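Local coordinates for protein N-acetylneuraminate lyase (Fusobacterium nucleatum subsp. nucleatum ATCC 25586, PDB 5ZKA) that adopts the TIM-barrel fold of the dihydrodipicolinate synthetase family, a parallel barrel ringed by helices with extra helices at the C-terminal end of the chain, at residues L56-S61 against K74-I79; Y185-V190 against K197-G202; K269-L274 against E299-F304; D134-I139 against G166-N171. One frame throughout, in Å; residues are numbered along the deposited sequence.

Interaction 1 (L56-S61 against K74-I79); sequences LYVGGS and KRVFEI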
# COMPACT_ATOMS: atom_id res chain seq x y z
N LEU A 56 -8.66 23.50 2.34
CA LEU A 56 -9.85 22.96 1.70
C LEU A 56 -9.54 22.68 0.24
O LEU A 56 -8.94 23.51 -0.44
CB LEU A 56 -11.04 23.93 1.81
CG LEU A 56 -11.57 24.19 3.22
CD1 LEU A 56 -12.65 25.26 3.20
CD2 LEU A 56 -12.09 22.91 3.85
N TYR A 57 -9.94 21.49 -0.22
CA TYR A 57 -9.85 21.08 -1.61
C TYR A 57 -11.24 21.22 -2.22
O TYR A 57 -12.14 20.43 -1.90
CB TYR A 57 -9.33 19.65 -1.70
CG TYR A 57 -8.98 19.17 -3.07
CD1 TYR A 57 -7.74 19.45 -3.62
CD2 TYR A 57 -9.86 18.38 -3.79
CE1 TYR A 57 -7.39 18.96 -4.88
CE2 TYR A 57 -9.53 17.90 -5.04
CZ TYR A 57 -8.30 18.19 -5.58
OH TYR A 57 -7.97 17.70 -6.82
N VAL A 58 -11.44 22.24 -3.04
CA VAL A 58 -12.77 22.63 -3.50
C VAL A 58 -12.96 22.15 -4.93
O VAL A 58 -12.09 22.34 -5.78
CB VAL A 58 -12.96 24.16 -3.41
CG1 VAL A 58 -14.39 24.53 -3.78
CG2 VAL A 58 -12.63 24.65 -1.99
N GLY A 59 -14.10 21.50 -5.18
CA GLY A 59 -14.43 21.05 -6.51
C GLY A 59 -13.93 19.67 -6.87
O GLY A 59 -13.84 19.35 -8.06
N GLY A 60 -13.58 18.85 -5.87
CA GLY A 60 -13.11 17.50 -6.14
C GLY A 60 -14.25 16.51 -6.31
O GLY A 60 -15.44 16.86 -6.33
N SER A 61 -13.87 15.23 -6.44
CA SER A 61 -14.87 14.18 -6.56
C SER A 61 -15.86 14.21 -5.40
O SER A 61 -17.07 14.04 -5.59
CB SER A 61 -14.19 12.81 -6.63
OG SER A 61 -13.13 12.82 -7.59
N LYS A 74 -18.87 27.15 -10.61
CA LYS A 74 -18.40 28.51 -10.34
C LYS A 74 -18.99 29.05 -9.03
O LYS A 74 -18.29 29.71 -8.25
CB LYS A 74 -18.76 29.42 -11.51
CG LYS A 74 -18.01 29.11 -12.81
CD LYS A 74 -18.49 30.03 -13.95
CE LYS A 74 -17.64 29.87 -15.20
NZ LYS A 74 -18.15 30.75 -16.30
N ARG A 75 -20.27 28.79 -8.78
CA ARG A 75 -20.90 29.32 -7.58
C ARG A 75 -20.31 28.69 -6.32
O ARG A 75 -20.13 29.37 -5.30
CB ARG A 75 -22.41 29.10 -7.63
CG ARG A 75 -23.16 29.74 -6.45
CD ARG A 75 -23.26 31.26 -6.60
NE ARG A 75 -23.71 31.92 -5.37
CZ ARG A 75 -23.03 32.87 -4.73
NH1 ARG A 75 -21.87 33.29 -5.21
NH2 ARG A 75 -23.51 33.40 -3.61
N VAL A 76 -19.99 27.39 -6.37
CA VAL A 76 -19.31 26.75 -5.25
C VAL A 76 -17.97 27.42 -4.98
O VAL A 76 -17.63 27.73 -3.83
CB VAL A 76 -19.13 25.24 -5.52
CG1 VAL A 76 -18.16 24.62 -4.51
CG2 VAL A 76 -20.48 24.54 -5.49
N PHE A 77 -17.20 27.68 -6.04
CA PHE A 77 -15.90 28.33 -5.87
C PHE A 77 -16.05 29.72 -5.27
O PHE A 77 -15.24 30.14 -4.45
CB PHE A 77 -15.16 28.43 -7.20
CG PHE A 77 -14.62 27.12 -7.71
CD1 PHE A 77 -13.75 26.35 -6.94
CD2 PHE A 77 -14.92 26.68 -8.99
CE1 PHE A 77 -13.24 25.15 -7.42
CE2 PHE A 77 -14.40 25.48 -9.48
CZ PHE A 77 -13.56 24.72 -8.70
N GLU A 78 -17.08 30.47 -5.71
CA GLU A 78 -17.30 31.82 -5.17
C GLU A 78 -17.57 31.78 -3.67
O GLU A 78 -16.99 32.56 -2.90
CB GLU A 78 -18.49 32.50 -5.84
CG GLU A 78 -18.46 32.62 -7.31
CD GLU A 78 -19.77 33.18 -7.84
OE1 GLU A 78 -20.46 33.91 -7.08
OE2 GLU A 78 -20.11 32.89 -9.01
N ILE A 79 -18.51 30.94 -3.25
CA ILE A 79 -18.89 30.87 -1.85
C ILE A 79 -17.71 30.42 -1.00
O ILE A 79 -17.41 31.00 0.05
CB ILE A 79 -20.11 29.95 -1.67
CG1 ILE A 79 -21.32 30.56 -2.38
CG2 ILE A 79 -20.42 29.69 -0.19
CD1 ILE A 79 -22.39 29.55 -2.74

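Interaction 2 (Y185-V190 against K197-G202); sequences YLLERV and KLIFAG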
# COMPACT_ATOMS: atom_id res chain seq x y z
N TYR A 185 4.79 1.22 -3.49
CA TYR A 185 6.10 1.24 -4.13
C TYR A 185 6.23 2.47 -5.02
O TYR A 185 7.20 3.24 -4.93
CB TYR A 185 6.31 -0.05 -4.92
CG TYR A 185 7.60 -0.13 -5.71
CD1 TYR A 185 8.81 0.30 -5.17
CD2 TYR A 185 7.61 -0.65 -6.99
CE1 TYR A 185 10.01 0.22 -5.90
CE2 TYR A 185 8.80 -0.74 -7.74
CZ TYR A 185 9.99 -0.30 -7.18
OH TYR A 185 11.16 -0.39 -7.93
N LEU A 186 5.23 2.70 -5.88
CA LEU A 186 5.25 3.90 -6.71
C LEU A 186 5.28 5.16 -5.85
O LEU A 186 5.96 6.13 -6.19
CB LEU A 186 4.04 3.90 -7.65
CG LEU A 186 3.90 5.11 -8.57
CD1 LEU A 186 5.01 5.15 -9.61
CD2 LEU A 186 2.53 5.08 -9.24
N LEU A 187 4.56 5.16 -4.72
CA LEU A 187 4.56 6.33 -3.85
C LEU A 187 5.96 6.63 -3.35
O LEU A 187 6.41 7.78 -3.37
CB LEU A 187 3.59 6.14 -2.67
CG LEU A 187 3.56 7.26 -1.61
CD1 LEU A 187 3.29 8.63 -2.25
CD2 LEU A 187 2.57 6.95 -0.49
N GLU A 188 6.69 5.60 -2.92
CA GLU A 188 8.06 5.81 -2.47
C GLU A 188 8.97 6.26 -3.62
O GLU A 188 9.87 7.08 -3.42
CB GLU A 188 8.59 4.52 -1.82
CG GLU A 188 10.05 4.57 -1.35
CD GLU A 188 11.05 4.38 -2.50
OE1 GLU A 188 10.73 3.62 -3.44
OE2 GLU A 188 12.13 5.00 -2.47
N ARG A 189 8.77 5.71 -4.83
CA ARG A 189 9.62 6.09 -5.96
C ARG A 189 9.38 7.54 -6.37
O ARG A 189 10.34 8.26 -6.70
CB ARG A 189 9.36 5.17 -7.16
CG ARG A 189 9.83 3.72 -6.99
CD ARG A 189 11.34 3.59 -7.18
NE ARG A 189 12.05 3.87 -5.94
CZ ARG A 189 13.35 4.11 -5.88
NH1 ARG A 189 14.09 4.10 -6.98
NH2 ARG A 189 13.92 4.37 -4.71
N VAL A 190 8.13 8.00 -6.35
CA VAL A 190 7.83 9.40 -6.66
C VAL A 190 8.42 10.31 -5.60
O VAL A 190 9.01 11.35 -5.92
CB VAL A 190 6.31 9.59 -6.79
CG1 VAL A 190 5.96 11.08 -6.94
CG2 VAL A 190 5.79 8.80 -8.00
N LYS A 197 8.80 18.41 -4.83
CA LYS A 197 7.38 18.52 -5.14
C LYS A 197 6.53 18.09 -3.95
O LYS A 197 6.99 17.36 -3.06
CB LYS A 197 7.03 17.68 -6.38
CG LYS A 197 7.84 18.02 -7.63
CD LYS A 197 7.38 19.32 -8.30
CE LYS A 197 8.31 19.70 -9.45
NZ LYS A 197 7.82 20.87 -10.24
N LEU A 198 5.28 18.55 -3.93
CA LEU A 198 4.35 18.17 -2.88
C LEU A 198 3.65 16.87 -3.26
O LEU A 198 3.20 16.71 -4.39
CB LEU A 198 3.28 19.25 -2.68
CG LEU A 198 3.82 20.61 -2.25
CD1 LEU A 198 2.82 21.69 -2.61
CD2 LEU A 198 4.06 20.60 -0.74
N ILE A 199 3.54 15.96 -2.31
CA ILE A 199 2.73 14.76 -2.50
C ILE A 199 1.67 14.73 -1.42
O ILE A 199 1.99 14.73 -0.23
CB ILE A 199 3.57 13.48 -2.45
CG1 ILE A 199 4.73 13.55 -3.43
CG2 ILE A 199 2.66 12.27 -2.70
CD1 ILE A 199 5.70 12.39 -3.27
N PHE A 200 0.41 14.67 -1.83
CA PHE A 200 -0.73 14.57 -0.93
C PHE A 200 -1.35 13.18 -1.01
O PHE A 200 -1.74 12.74 -2.10
CB PHE A 200 -1.78 15.62 -1.26
CG PHE A 200 -1.31 17.01 -1.01
CD1 PHE A 200 -1.27 17.52 0.28
CD2 PHE A 200 -0.85 17.80 -2.06
CE1 PHE A 200 -0.82 18.80 0.52
CE2 PHE A 200 -0.40 19.08 -1.82
CZ PHE A 200 -0.38 19.58 -0.53
N ALA A 201 -1.51 12.53 0.13
CA ALA A 201 -2.19 11.24 0.15
C ALA A 201 -3.68 11.43 -0.09
O ALA A 201 -4.30 12.30 0.52
CB ALA A 201 -1.95 10.53 1.49
N GLY A 202 -4.26 10.57 -0.93
CA GLY A 202 -5.68 10.66 -1.24
C GLY A 202 -6.54 9.58 -0.62
O GLY A 202 -7.75 9.55 -0.82

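Interaction 3 (K269-L274 against E299-F304); sequences KEILKL and ELHKKF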
# COMPACT_ATOMS: atom_id res chain seq x y z
N LYS A 269 -22.50 13.14 5.09
CA LYS A 269 -23.50 14.20 5.19
C LYS A 269 -24.44 13.97 6.37
O LYS A 269 -24.83 14.93 7.05
CB LYS A 269 -24.29 14.31 3.88
CG LYS A 269 -23.45 14.87 2.75
CD LYS A 269 -24.30 15.38 1.61
CE LYS A 269 -23.44 15.98 0.50
NZ LYS A 269 -24.21 16.28 -0.73
N GLU A 270 -24.80 12.71 6.64
CA GLU A 270 -25.68 12.44 7.77
C GLU A 270 -24.99 12.74 9.10
O GLU A 270 -25.61 13.28 10.02
CB GLU A 270 -26.16 10.98 7.74
CG GLU A 270 -27.17 10.63 8.84
CD GLU A 270 -28.51 11.35 8.71
OE1 GLU A 270 -28.78 11.96 7.65
OE2 GLU A 270 -29.30 11.28 9.67
N ILE A 271 -23.70 12.41 9.22
CA ILE A 271 -22.98 12.71 10.46
C ILE A 271 -22.81 14.21 10.64
O ILE A 271 -22.89 14.73 11.76
CB ILE A 271 -21.62 11.97 10.46
CG1 ILE A 271 -21.86 10.47 10.56
CG2 ILE A 271 -20.75 12.45 11.62
CD1 ILE A 271 -20.61 9.61 10.51
N LEU A 272 -22.58 14.94 9.54
CA LEU A 272 -22.54 16.39 9.64
C LEU A 272 -23.85 16.92 10.19
O LEU A 272 -23.86 17.82 11.03
CB LEU A 272 -22.22 17.00 8.27
CG LEU A 272 -20.73 16.97 7.86
CD1 LEU A 272 -20.54 17.28 6.37
CD2 LEU A 272 -19.92 17.94 8.70
N LYS A 273 -24.98 16.36 9.74
CA LYS A 273 -26.26 16.82 10.28
C LYS A 273 -26.37 16.51 11.76
O LYS A 273 -26.86 17.34 12.54
CB LYS A 273 -27.42 16.20 9.50
CG LYS A 273 -27.42 16.56 8.02
CD LYS A 273 -28.68 16.08 7.31
CE LYS A 273 -28.47 16.09 5.79
NZ LYS A 273 -29.59 15.41 5.09
N LEU A 274 -25.90 15.33 12.19
CA LEU A 274 -25.87 15.02 13.62
C LEU A 274 -24.95 15.97 14.39
O LEU A 274 -25.13 16.13 15.59
CB LEU A 274 -25.42 13.57 13.85
CG LEU A 274 -26.38 12.46 13.41
CD1 LEU A 274 -25.66 11.12 13.40
CD2 LEU A 274 -27.60 12.39 14.32
N GLU A 299 -25.21 5.59 15.05
CA GLU A 299 -24.39 4.76 15.93
C GLU A 299 -22.91 5.05 15.73
O GLU A 299 -22.15 5.08 16.70
CB GLU A 299 -24.69 3.28 15.72
CG GLU A 299 -26.04 2.84 16.28
CD GLU A 299 -26.21 3.20 17.75
OE1 GLU A 299 -25.44 2.69 18.59
OE2 GLU A 299 -27.11 4.01 18.06
N LEU A 300 -22.48 5.25 14.46
CA LEU A 300 -21.11 5.66 14.18
C LEU A 300 -20.78 6.99 14.85
O LEU A 300 -19.69 7.16 15.42
CB LEU A 300 -20.87 5.78 12.67
CG LEU A 300 -20.93 4.51 11.83
CD1 LEU A 300 -20.84 4.86 10.34
CD2 LEU A 300 -19.82 3.56 12.22
N HIS A 301 -21.69 7.95 14.76
CA HIS A 301 -21.48 9.23 15.43
C HIS A 301 -21.35 9.04 16.94
O HIS A 301 -20.41 9.55 17.56
CB HIS A 301 -22.63 10.17 15.08
CG HIS A 301 -22.52 11.53 15.70
ND1 HIS A 301 -23.30 11.92 16.77
CD2 HIS A 301 -21.72 12.58 15.41
CE1 HIS A 301 -22.99 13.16 17.10
NE2 HIS A 301 -22.03 13.58 16.30
N LYS A 302 -22.27 8.29 17.55
CA LYS A 302 -22.22 8.08 19.00
C LYS A 302 -20.94 7.37 19.43
O LYS A 302 -20.39 7.67 20.50
CB LYS A 302 -23.45 7.30 19.46
CG LYS A 302 -24.68 8.17 19.71
CD LYS A 302 -25.98 7.38 19.60
CE LYS A 302 -25.99 6.17 20.51
NZ LYS A 302 -27.35 5.54 20.57
N LYS A 303 -20.44 6.44 18.62
CA LYS A 303 -19.28 5.66 19.05
C LYS A 303 -17.97 6.39 18.78
O LYS A 303 -17.02 6.26 19.57
CB LYS A 303 -19.27 4.30 18.33
CG LYS A 303 -18.06 3.43 18.65
CD LYS A 303 -18.30 1.99 18.22
CE LYS A 303 -17.07 1.11 18.49
NZ LYS A 303 -16.54 1.27 19.87
N PHE A 304 -17.87 7.14 17.69
CA PHE A 304 -16.58 7.65 17.23
C PHE A 304 -16.42 9.16 17.31
O PHE A 304 -15.27 9.63 17.36
CB PHE A 304 -16.31 7.19 15.78
CG PHE A 304 -16.12 5.70 15.65
CD1 PHE A 304 -14.98 5.08 16.16
CD2 PHE A 304 -17.09 4.91 15.07
CE1 PHE A 304 -14.81 3.72 16.07
CE2 PHE A 304 -16.92 3.53 14.96
CZ PHE A 304 -15.79 2.94 15.46

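Interaction 4 (D134-I139 against G166-N171); sequences DYYETI and GELFEN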
# COMPACT_ATOMS: atom_id res chain seq x y z
N ASP A 134 -0.27 17.78 -22.59
CA ASP A 134 -0.76 19.01 -23.21
C ASP A 134 -1.88 19.62 -22.39
O ASP A 134 -1.96 20.85 -22.25
CB ASP A 134 -1.24 18.68 -24.63
CG ASP A 134 -1.55 19.92 -25.45
OD1 ASP A 134 -1.27 21.05 -24.99
OD2 ASP A 134 -2.08 19.74 -26.57
N TYR A 135 -2.75 18.78 -21.85
CA TYR A 135 -3.87 19.25 -21.03
C TYR A 135 -3.36 19.98 -19.80
O TYR A 135 -3.77 21.11 -19.53
CB TYR A 135 -4.73 18.04 -20.69
CG TYR A 135 -5.69 18.08 -19.52
CD1 TYR A 135 -5.26 17.79 -18.22
CD2 TYR A 135 -7.05 18.28 -19.72
CE1 TYR A 135 -6.15 17.76 -17.16
CE2 TYR A 135 -7.95 18.24 -18.66
CZ TYR A 135 -7.49 17.99 -17.39
OH TYR A 135 -8.37 17.94 -16.33
N TYR A 136 -2.43 19.36 -19.06
CA TYR A 136 -1.90 20.01 -17.87
C TYR A 136 -1.15 21.28 -18.22
O TYR A 136 -1.34 22.33 -17.59
CB TYR A 136 -0.99 19.04 -17.12
CG TYR A 136 -1.79 18.06 -16.28
CD1 TYR A 136 -2.60 18.52 -15.23
CD2 TYR A 136 -1.76 16.70 -16.54
CE1 TYR A 136 -3.34 17.64 -14.46
CE2 TYR A 136 -2.49 15.81 -15.78
CZ TYR A 136 -3.29 16.29 -14.74
OH TYR A 136 -4.03 15.43 -13.98
N GLU A 137 -0.28 21.22 -19.23
CA GLU A 137 0.51 22.39 -19.57
C GLU A 137 -0.37 23.52 -20.06
O GLU A 137 -0.06 24.69 -19.83
CB GLU A 137 1.57 22.03 -20.61
CG GLU A 137 2.45 20.87 -20.18
CD GLU A 137 3.93 21.16 -20.29
OE1 GLU A 137 4.51 20.85 -21.35
OE2 GLU A 137 4.49 21.69 -19.31
N THR A 138 -1.47 23.18 -20.75
CA THR A 138 -2.36 24.21 -21.26
C THR A 138 -3.08 24.93 -20.13
O THR A 138 -3.19 26.16 -20.13
CB THR A 138 -3.37 23.59 -22.24
OG1 THR A 138 -2.69 23.09 -23.40
CG2 THR A 138 -4.42 24.61 -22.66
N ILE A 139 -3.58 24.19 -19.14
CA ILE A 139 -4.24 24.85 -18.02
C ILE A 139 -3.26 25.78 -17.31
O ILE A 139 -3.62 26.91 -16.94
CB ILE A 139 -4.85 23.82 -17.06
CG1 ILE A 139 -5.84 22.92 -17.80
CG2 ILE A 139 -5.53 24.53 -15.88
CD1 ILE A 139 -6.28 21.67 -17.01
N GLY A 166 7.74 12.37 -14.12
CA GLY A 166 8.91 13.20 -14.37
C GLY A 166 8.70 14.20 -15.49
O GLY A 166 9.14 15.35 -15.39
N GLU A 167 8.03 13.78 -16.57
CA GLU A 167 7.77 14.71 -17.67
C GLU A 167 6.88 15.86 -17.21
O GLU A 167 7.16 17.03 -17.51
CB GLU A 167 7.12 13.96 -18.84
CG GLU A 167 8.08 13.09 -19.64
CD GLU A 167 7.49 12.67 -20.98
OE1 GLU A 167 7.04 13.55 -21.74
OE2 GLU A 167 7.45 11.45 -21.26
N LEU A 168 5.81 15.56 -16.48
CA LEU A 168 4.95 16.62 -15.98
C LEU A 168 5.70 17.52 -15.00
O LEU A 168 5.60 18.75 -15.08
CB LEU A 168 3.71 16.02 -15.31
CG LEU A 168 2.83 15.21 -16.27
CD1 LEU A 168 1.69 14.53 -15.52
CD2 LEU A 168 2.28 16.09 -17.40
N PHE A 169 6.48 16.93 -14.09
CA PHE A 169 7.16 17.72 -13.08
C PHE A 169 8.31 18.56 -13.62
O PHE A 169 8.88 19.34 -12.84
CB PHE A 169 7.68 16.80 -11.97
CG PHE A 169 6.62 16.36 -11.00
CD1 PHE A 169 5.63 17.24 -10.58
CD2 PHE A 169 6.64 15.07 -10.48
CE1 PHE A 169 4.67 16.83 -9.66
CE2 PHE A 169 5.68 14.65 -9.57
CZ PHE A 169 4.69 15.53 -9.16
N GLU A 170 8.68 18.45 -14.91
CA GLU A 170 9.64 19.41 -15.45
C GLU A 170 9.07 20.82 -15.52
O GLU A 170 9.84 21.79 -15.53
CB GLU A 170 10.12 18.98 -16.84
CG GLU A 170 10.36 17.49 -16.98
CD GLU A 170 10.98 17.09 -18.30
OE1 GLU A 170 11.55 15.98 -18.36
OE2 GLU A 170 10.90 17.87 -19.27
N ASN A 171 7.75 20.95 -15.57
CA ASN A 171 7.09 22.25 -15.50
C ASN A 171 7.18 22.79 -14.07
O ASN A 171 6.66 22.17 -13.13
CB ASN A 171 5.63 22.11 -15.95
CG ASN A 171 4.95 23.45 -16.19
OD1 ASN A 171 5.12 24.40 -15.43
ND2 ASN A 171 4.14 23.51 -17.25
O HOH W 1 2.49 25.47 -18.88

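Interaction 1 (L56-S61 against K74-I79)
The carbonyl oxygen of Val58 meets the ring of Phe77 at its edge, near the ring plane, with Val58 O 3.5 Å from Phe77 CE1. No hydrogen bond links the two segments; the oxygen simply lies against the ring's C-H edge. The pair illustrates how a TIM barrel joins strand to helix: strand 55-58 and helix 70-84 are two elements of one beta-alpha-beta unit, completed by strand 89-93. Val58 does most for the strand. Its CG1 stands anti to the backbone N (chi1 -175°), which directs that methyl at the helix, where Val58 CG1 lies 3.7 Å from Phe77 CD1 and 3.8 Å from Val76 CG1. One branch thus touches two consecutive helix residues, all of them buried. The Phe77 side chain also touches Ala92 of strand 89-93 and Val109 and Leu112 of helix 99-112. Beyond the strand the chain turns at Gly59, which takes a positive phi (89°) that residues with a CB adopt with difficulty, and runs on to Ser61. There the backbone N is hydrogen-bonded to the modified residue KPI at position 178, so the helix-packed strand leads directly into the barrel's modified site. At the turn, Gly59 CA sits 4.4 Å from Phe77 CZ.

Interaction 2 (Y185-V190 against K197-G202)
Ile199 faces the helix 184-193 with both of its branches, and each branch finds a different partner. Its CG2 methyl meets one tip of the leucine fork, Ile199 CG2 to Leu187 CD1 being 3.7 Å. The longer arm runs to the next turn, where Ile199 CD1 is 3.9 Å from Val190 CG1. With CG1 beside the backbone N (chi1 -54°) and CG2 anti to it, the longer arm is aimed at Val190 and the methyl at Leu187, three positions apart on the helix. In both pairs the side chains meet at a slant, one methyl against another. Leu187 leaves its own backbone at an angle to 197-202 and only its end swings in, whereas the CB of Val190 is directed toward that segment.

The pairing is a worked example of a helix packed against the chain that leads into the next barrel strand: from strand 174-176 the chain passes through this helix to the weakly bonded strand 200-201, and backbone bonds of Leu198 with Ile175 and of Phe200 with Val177 join the chain at and beside these two strands, as expected where a barrel closes. On the helix's other side, Arg189 grips Glu188 side-on, with Arg189 NE to Glu188 OE1 at 2.8 Å and Arg189 NH2 to Glu188 OE2 at 2.9 Å, its guanidinium nearly coplanar with these partners. Both residues also bond to a neighbouring subunit, Arg189 through NH1 to acidic side chains. The helix is therefore two-faced: purely apolar contacts hold it to 197-202, with no hydrogen bond between them, while its charges serve the subunit interface.

Interaction 3 (K269-L274 against E299-F304)
Leu274 lies over one face of the His301 imidazole: its CB sits 3.9 Å from the ring centroid and only 6° off the ring normal, a CH-pi contact. The same leucine also covers the root of the ring, since Leu274 CD1 comes within 3.6 Å of His301 CB. His301 reaches this place because its CG is anti to the backbone N (chi1 -179°), which extends the ring across the gap between helices 264-274 and 291-304. A second residue, one helical turn earlier, meets the ring obliquely, Ile271 CG2 being 3.9 Å from His301 CD2. The longer branch of that isoleucine ends looser, with Ile271 CD1 4.4 Å from Leu300 CB.

The axes of the two short segments approach to 10.1 Å and make an angle of 61°, a steep crossing, consistent with a contact carried by a few side chains. The polar end of the ring is not left to its apolar neighbours: His301 NE2 is hydrogen-bonded to Glu275 OE2, just after 269-274. That bond would limit rotation of the ring, and the nearby carboxylate would be expected to favour a protonated imidazole. On the outer side of helix 291-304, Lys302 NZ and Glu299 OE2 form a salt bridge one turn apart. Packing of this kind, one helix laid across another near the chain's end, belongs to the C-terminal helical extension that this family adds to its TIM barrel.

Interaction 4 (D134-I139 against G166-N171)
A bent Glu137 and an extended Asn171 bring the polar groups of this contact together. Glu137 carries chi2 at -129°, away from a staggered position, which turns its carboxylate toward 166-171, and Asn171 has CG opposite the backbone N (chi1 -168°), which carries the amide out to the carboxylate. Asn171 ND2 donates to Glu137 OE2 at 2.8 Å in a moderately bent bond. The oxygen is met on its anti side, somewhat out of the carboxylate plane, and the planes of the two groups are 71° apart. A water accepts from the same nitrogen, 3.0 Å from Asn171 ND2, and donates to Glu137 O, while Asn171 OD1 is bonded to Lys173 N. With both ends of the amide engaged, its flip state is well defined.

Helices 129-143 and 162-169 are neighbours on the outside of the TIM barrel, and the polar link runs from helix 129-143 to the loop that follows helix 162-169, at the partly exposed rim of the contact. Deeper in, Tyr136 and Leu168 both pack on Ile149 of strand 147-150. They touch each other lightly, Tyr136 CD2 to Leu168 CD2 being 4.2 Å, the methyl coming obliquely at the ring. Tyr136 OH is hydrogen-bonded to Ala119 O, which ties the ring to the barrel strand before its helix. Tyr135 CD1 lies over one face of the Tyr136 ring.

In the fold
All four contacts belong to one TIM-barrel chain and follow one another along the sequence as interactions 1, 4, 2 and 3. Interactions 1 and 2 each pack a helix against a segment that reaches the same parallel sheet, on opposite sides of the chain's centre, with their own centres about 24 Å apart. Interaction 4 joins two helices of the outer layer. It touches interaction 2, whose centre lies about 17 Å away, through Lys197 NZ, which packs 3.2 Å from Phe169 O. Interaction 3 stands apart, its centre about 41 Å from that of interaction 4, among the C-terminal helices. Together they sample inner packing, outer packing and the appended helices.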